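PDB 4EGV: acetyl-CoA acetyltransferase from Mycobacterium smegmatis, which probably has acyltransferase activity, as a monomeric thiolase-like protein (type 1) with a thiolase fold and an additional C-terminal domain. Local coordinates for residues F221-S235 / G366-G378. Sequence-based numbering, arbitrary orientation.
Sequences FAPFSKVAAKNPYSS and GLTLTGGLPFFGG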
loop_
_atom_site.group_PDB
_atom_site.type_symbol
_atom_site.label_atom_id
_atom_site.label_comp_id
_atom_site.label_asym_id
_atom_site.label_seq_id
_atom_site.Cartn_x
_atom_site.Cartn_y
_atom_site.Cartn_z
ATOM N N PHE A 221 -1.470 -7.437 -13.613
ATOM C CA PHE A 221 -0.300 -6.547 -13.604
ATOM C C PHE A 221 0.161 -5.928 -14.919
ATOM O O PHE A 221 0.861 -4.897 -14.888
ATOM C CB PHE A 221 0.894 -7.223 -12.933
ATOM C CG PHE A 221 1.047 -6.901 -11.470
ATOM C CD1 PHE A 221 -0.045 -6.539 -10.693
ATOM C CD2 PHE A 221 2.283 -7.016 -10.858
ATOM C CE1 PHE A 221 0.109 -6.264 -9.353
ATOM C CE2 PHE A 221 2.427 -6.765 -9.503
ATOM C CZ PHE A 221 1.341 -6.372 -8.760
ATOM N N ALA A 222 -0.203 -6.542 -16.050
ATOM C CA ALA A 222 0.238 -6.031 -17.363
ATOM C C ALA A 222 -0.323 -4.638 -17.677
ATOM O O ALA A 222 0.434 -3.758 -18.119
ATOM C CB ALA A 222 -0.026 -7.016 -18.479
ATOM N N PRO A 223 -1.639 -4.421 -17.426
ATOM C CA PRO A 223 -2.213 -3.086 -17.549
ATOM C C PRO A 223 -1.548 -2.029 -16.648
ATOM O O PRO A 223 -1.471 -0.867 -17.032
ATOM C CB PRO A 223 -3.672 -3.294 -17.123
ATOM C CG PRO A 223 -3.940 -4.696 -17.326
ATOM C CD PRO A 223 -2.681 -5.432 -17.158
ATOM N N PHE A 224 -1.102 -2.441 -15.463
ATOM C CA PHE A 224 -0.216 -1.635 -14.603
ATOM C C PHE A 224 1.086 -1.138 -15.272
ATOM O O PHE A 224 1.362 0.060 -15.264
ATOM C CB PHE A 224 0.120 -2.402 -13.333
ATOM C CG PHE A 224 -0.968 -2.402 -12.337
ATOM C CD1 PHE A 224 -0.792 -1.808 -11.105
ATOM C CD2 PHE A 224 -2.175 -2.976 -12.621
ATOM C CE1 PHE A 224 -1.819 -1.793 -10.167
ATOM C CE2 PHE A 224 -3.200 -2.953 -11.696
ATOM C CZ PHE A 224 -3.023 -2.378 -10.478
ATOM N N SER A 225 1.857 -2.049 -15.861
ATOM C CA SER A 225 3.134 -1.677 -16.436
ATOM C C SER A 225 2.980 -0.842 -17.683
ATOM O O SER A 225 3.887 -0.099 -18.036
ATOM C CB SER A 225 4.083 -2.874 -16.654
ATOM O OG SER A 225 3.667 -3.717 -17.695
ATOM N N LYS A 226 1.816 -0.926 -18.326
ATOM C CA LYS A 226 1.536 -0.079 -19.462
ATOM C C LYS A 226 1.344 1.377 -19.057
ATOM O O LYS A 226 1.943 2.275 -19.654
ATOM C CB LYS A 226 0.319 -0.574 -20.215
ATOM C CG LYS A 226 0.016 0.316 -21.407
ATOM C CD LYS A 226 -0.922 -0.290 -22.459
ATOM C CE LYS A 226 -2.371 0.187 -22.271
ATOM N NZ LYS A 226 -3.077 -0.671 -21.306
ATOM N N VAL A 227 0.505 1.604 -18.048
ATOM C CA VAL A 227 0.330 2.920 -17.453
ATOM C C VAL A 227 1.670 3.447 -16.935
ATOM O O VAL A 227 1.967 4.607 -17.062
ATOM C CB VAL A 227 -0.736 2.878 -16.318
ATOM C CG1 VAL A 227 -0.684 4.122 -15.416
ATOM C CG2 VAL A 227 -2.127 2.682 -16.891
ATOM N N ALA A 228 2.478 2.573 -16.368
ATOM C CA ALA A 228 3.735 2.950 -15.814
ATOM C C ALA A 228 4.694 3.455 -16.857
ATOM O O ALA A 228 5.468 4.355 -16.574
ATOM C CB ALA A 228 4.335 1.813 -15.045
ATOM N N ALA A 229 4.638 2.895 -18.060
ATOM C CA ALA A 229 5.614 3.229 -19.104
ATOM C C ALA A 229 5.386 4.621 -19.705
ATOM O O ALA A 229 6.329 5.273 -20.164
ATOM C CB ALA A 229 5.663 2.167 -20.180
ATOM N N LYS A 230 4.141 5.082 -19.654
ATOM C CA LYS A 230 3.773 6.406 -20.157
ATOM C C LYS A 230 3.819 7.487 -19.089
ATOM O O LYS A 230 3.621 8.659 -19.380
ATOM C CB LYS A 230 2.382 6.375 -20.780
ATOM C CG LYS A 230 2.285 5.589 -22.085
ATOM C CD LYS A 230 0.803 5.289 -22.385
ATOM C CE LYS A 230 0.694 4.283 -23.518
ATOM N NZ LYS A 230 -0.557 3.463 -23.495
ATOM N N ASN A 231 4.070 7.087 -17.852
ATOM C CA ASN A 231 4.256 8.024 -16.768
ATOM C C ASN A 231 5.719 8.502 -16.757
ATOM O O ASN A 231 6.626 7.696 -16.580
ATOM C CB ASN A 231 3.847 7.350 -15.452
ATOM C CG ASN A 231 3.872 8.291 -14.248
ATOM O OD1 ASN A 231 4.416 9.371 -14.292
ATOM N ND2 ASN A 231 3.276 7.856 -13.167
ATOM N N PRO A 232 5.951 9.819 -16.984
ATOM C CA PRO A 232 7.329 10.376 -16.970
ATOM C C PRO A 232 8.038 10.221 -15.607
ATOM O O PRO A 232 9.248 10.126 -15.535
ATOM C CB PRO A 232 7.131 11.854 -17.301
ATOM C CG PRO A 232 5.663 12.027 -17.676
ATOM C CD PRO A 232 4.914 10.852 -17.210
ATOM N N TYR A 233 7.268 10.165 -14.538
ATOM C CA TYR A 233 7.815 10.048 -13.221
ATOM C C TYR A 233 8.280 8.654 -12.902
ATOM O O TYR A 233 8.939 8.457 -11.903
ATOM C CB TYR A 233 6.800 10.509 -12.201
ATOM C CG TYR A 233 6.596 11.996 -12.189
ATOM C CD1 TYR A 233 7.592 12.850 -11.716
ATOM C CD2 TYR A 233 5.402 12.564 -12.637
ATOM C CE1 TYR A 233 7.413 14.205 -11.685
ATOM C CE2 TYR A 233 5.216 13.955 -12.599
ATOM C CZ TYR A 233 6.239 14.745 -12.120
ATOM O OH TYR A 233 6.129 16.072 -12.076
ATOM N N SER A 234 7.939 7.691 -13.758
ATOM C CA SER A 234 8.453 6.324 -13.639
ATOM C C SER A 234 9.949 6.284 -13.872
ATOM O O SER A 234 10.477 6.928 -14.777
ATOM C CB SER A 234 7.813 5.400 -14.637
ATOM O OG SER A 234 6.480 5.200 -14.326
ATOM N N SER A 235 10.635 5.507 -13.057
ATOM C CA SER A 235 12.047 5.404 -13.211
ATOM C C SER A 235 12.308 4.138 -13.995
ATOM O O SER A 235 11.836 3.056 -13.596
ATOM C CB SER A 235 12.716 5.363 -11.847
ATOM O OG SER A 235 14.111 5.187 -11.994
ATOM N N GLY A 366 -9.511 1.474 -14.809
ATOM C CA GLY A 366 -8.137 1.206 -14.458
ATOM C C GLY A 366 -7.992 1.097 -12.958
ATOM O O GLY A 366 -8.736 1.707 -12.213
ATOM N N LEU A 367 -7.027 0.339 -12.487
ATOM C CA LEU A 367 -6.785 0.261 -11.030
ATOM C C LEU A 367 -5.573 1.061 -10.529
ATOM O O LEU A 367 -5.280 1.063 -9.355
ATOM C CB LEU A 367 -6.695 -1.196 -10.572
ATOM C CG LEU A 367 -7.842 -2.078 -11.057
ATOM C CD1 LEU A 367 -7.487 -3.511 -10.807
ATOM C CD2 LEU A 367 -9.126 -1.698 -10.339
ATOM N N THR A 368 -4.903 1.764 -11.430
ATOM C CA THR A 368 -3.743 2.579 -11.073
ATOM C C THR A 368 -3.685 3.906 -11.824
ATOM O O THR A 368 -4.128 4.041 -12.942
ATOM C CB THR A 368 -2.408 1.790 -11.237
ATOM O OG1 THR A 368 -1.345 2.546 -10.676
ATOM C CG2 THR A 368 -2.111 1.480 -12.711
ATOM N N LEU A 369 -3.153 4.896 -11.168
ATOM C CA LEU A 369 -2.975 6.161 -11.786
ATOM C C LEU A 369 -1.503 6.401 -12.070
ATOM O O LEU A 369 -1.145 7.228 -12.859
ATOM C CB LEU A 369 -3.469 7.227 -10.832
ATOM C CG LEU A 369 -4.961 7.389 -10.749
ATOM C CD1 LEU A 369 -5.298 8.341 -9.605
ATOM C CD2 LEU A 369 -5.452 7.915 -12.072
ATOM N N THR A 370 -0.666 5.650 -11.390
ATOM C CA THR A 370 0.740 5.875 -11.361
ATOM C C THR A 370 1.468 4.848 -12.237
ATOM O O THR A 370 2.408 5.158 -12.959
ATOM C CB THR A 370 1.195 5.787 -9.901
ATOM O OG1 THR A 370 0.824 6.980 -9.217
ATOM C CG2 THR A 370 2.637 5.666 -9.824
ATOM N N GLY A 371 1.010 3.640 -12.158
ATOM C CA GLY A 371 1.682 2.577 -12.811
ATOM C C GLY A 371 1.986 1.498 -11.831
ATOM O O GLY A 371 2.279 0.429 -12.220
ATOM N N GLY A 372 1.940 1.803 -10.546
ATOM C CA GLY A 372 2.146 0.816 -9.515
ATOM C C GLY A 372 3.564 0.486 -9.188
ATOM O O GLY A 372 4.444 0.974 -9.816
ATOM N N LEU A 373 3.762 -0.368 -8.201
ATOM C CA LEU A 373 5.014 -0.471 -7.489
ATOM C C LEU A 373 6.178 -1.172 -8.147
ATOM O O LEU A 373 7.228 -0.600 -8.316
ATOM C CB LEU A 373 4.829 -0.955 -6.071
ATOM C CG LEU A 373 5.084 0.146 -5.074
ATOM C CD1 LEU A 373 4.739 -0.265 -3.770
ATOM C CD2 LEU A 373 6.459 0.647 -5.105
ATOM N N PRO A 374 6.034 -2.404 -8.535
ATOM C CA PRO A 374 7.173 -2.938 -9.211
ATOM C C PRO A 374 7.586 -1.886 -10.231
ATOM O O PRO A 374 8.726 -1.457 -10.214
ATOM C CB PRO A 374 6.624 -4.186 -9.871
ATOM C CG PRO A 374 5.454 -4.446 -9.211
ATOM C CD PRO A 374 4.858 -3.222 -8.795
ATOM N N PHE A 375 6.647 -1.471 -11.075
ATOM C CA PHE A 375 6.920 -0.819 -12.334
ATOM C C PHE A 375 7.267 0.637 -12.247
ATOM O O PHE A 375 8.085 1.098 -12.942
ATOM C CB PHE A 375 5.764 -1.036 -13.314
ATOM C CG PHE A 375 5.209 -2.410 -13.315
ATOM C CD1 PHE A 375 5.879 -3.437 -13.897
ATOM C CD2 PHE A 375 4.025 -2.689 -12.705
ATOM C CE1 PHE A 375 5.359 -4.694 -13.855
ATOM C CE2 PHE A 375 3.538 -3.918 -12.686
ATOM C CZ PHE A 375 4.190 -4.917 -13.258
ATOM N N PHE A 376 6.595 1.346 -11.383
ATOM C CA PHE A 376 6.786 2.769 -11.158
ATOM C C PHE A 376 8.153 3.079 -10.553
ATOM O O PHE A 376 8.740 4.101 -10.873
ATOM C CB PHE A 376 5.651 3.363 -10.303
ATOM C CG PHE A 376 5.806 4.853 -10.006
ATOM C CD1 PHE A 376 5.689 5.806 -11.014
ATOM C CD2 PHE A 376 6.044 5.303 -8.709
ATOM C CE1 PHE A 376 5.811 7.168 -10.739
ATOM C CE2 PHE A 376 6.173 6.666 -8.427
ATOM C CZ PHE A 376 6.080 7.591 -9.451
ATOM N N GLY A 377 8.638 2.177 -9.699
ATOM C CA GLY A 377 9.896 2.323 -8.995
ATOM C C GLY A 377 9.682 2.711 -7.558
ATOM O O GLY A 377 8.754 3.467 -7.236
ATOM N N GLY A 378 10.532 2.190 -6.685
ATOM C CA GLY A 378 10.472 2.552 -5.280
ATOM C C GLY A 378 10.367 1.357 -4.373
ATOM O O GLY A 378 10.018 0.291 -4.817
#
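Ala228 and Gly371 bring the two backbones together, with their CA atoms 3.7 Å apart. Residues 221-230 end a helix, and a type I turn from Asn231 to Ser234 follows. Against them lie the loop 366-372 and the short helix 373-376, with Gly372 at its N-cap position. Gly371 has no side chain, and Ala228 CB packs on its CA. Ser235 N donates to Phe376 O, joining the chain past the turn to the short helix.

Phe375 is a knob in a hole formed by Phe221, Phe224, Ser225 and Ala228. Ser225 CB lies over one face of its ring, 3.5 Å from the centroid, and Pro374 CB covers the opposite face. The Phe375 edge points at the Phe221 face in an offset edge-to-face pair, planes at 75°. Thr368 CG2 sits over a face of the Phe224 ring, a CH-pi contact 4.1 Å from the centroid. Thr368 OG1, turned anti to the backbone N (chi1 -171°), accepts from Gly371 N in an ST motif. Val227 CG1 packs against Gly371 N and Thr368 CG2.

Asn231 ND2 gives a nearly straight bond to Thr370 O, 2.8 Å long, approaching a lone pair within the carbonyl plane. Its OD1 accepts from Tyr233 N in an Asx turn, so both ends of the amide are used. Ser234 OG meets the edge of the Phe376 ring and donates to Ala228 O.

In this thiolase fold the loop runs beside strand 337-342, at the edge of the nine-stranded sheet: Leu367 bonds Leu342 by backbone, and Leu369 N bonds Asp341 OD1. The buried contact joins the end of helix 210-230 to that edge. Ser225 OG also bonds Arg240 N. Tyr383 of helix 383-397 touches Thr368 and Thr370, and Leu245 of helix 242-246 touches Phe221.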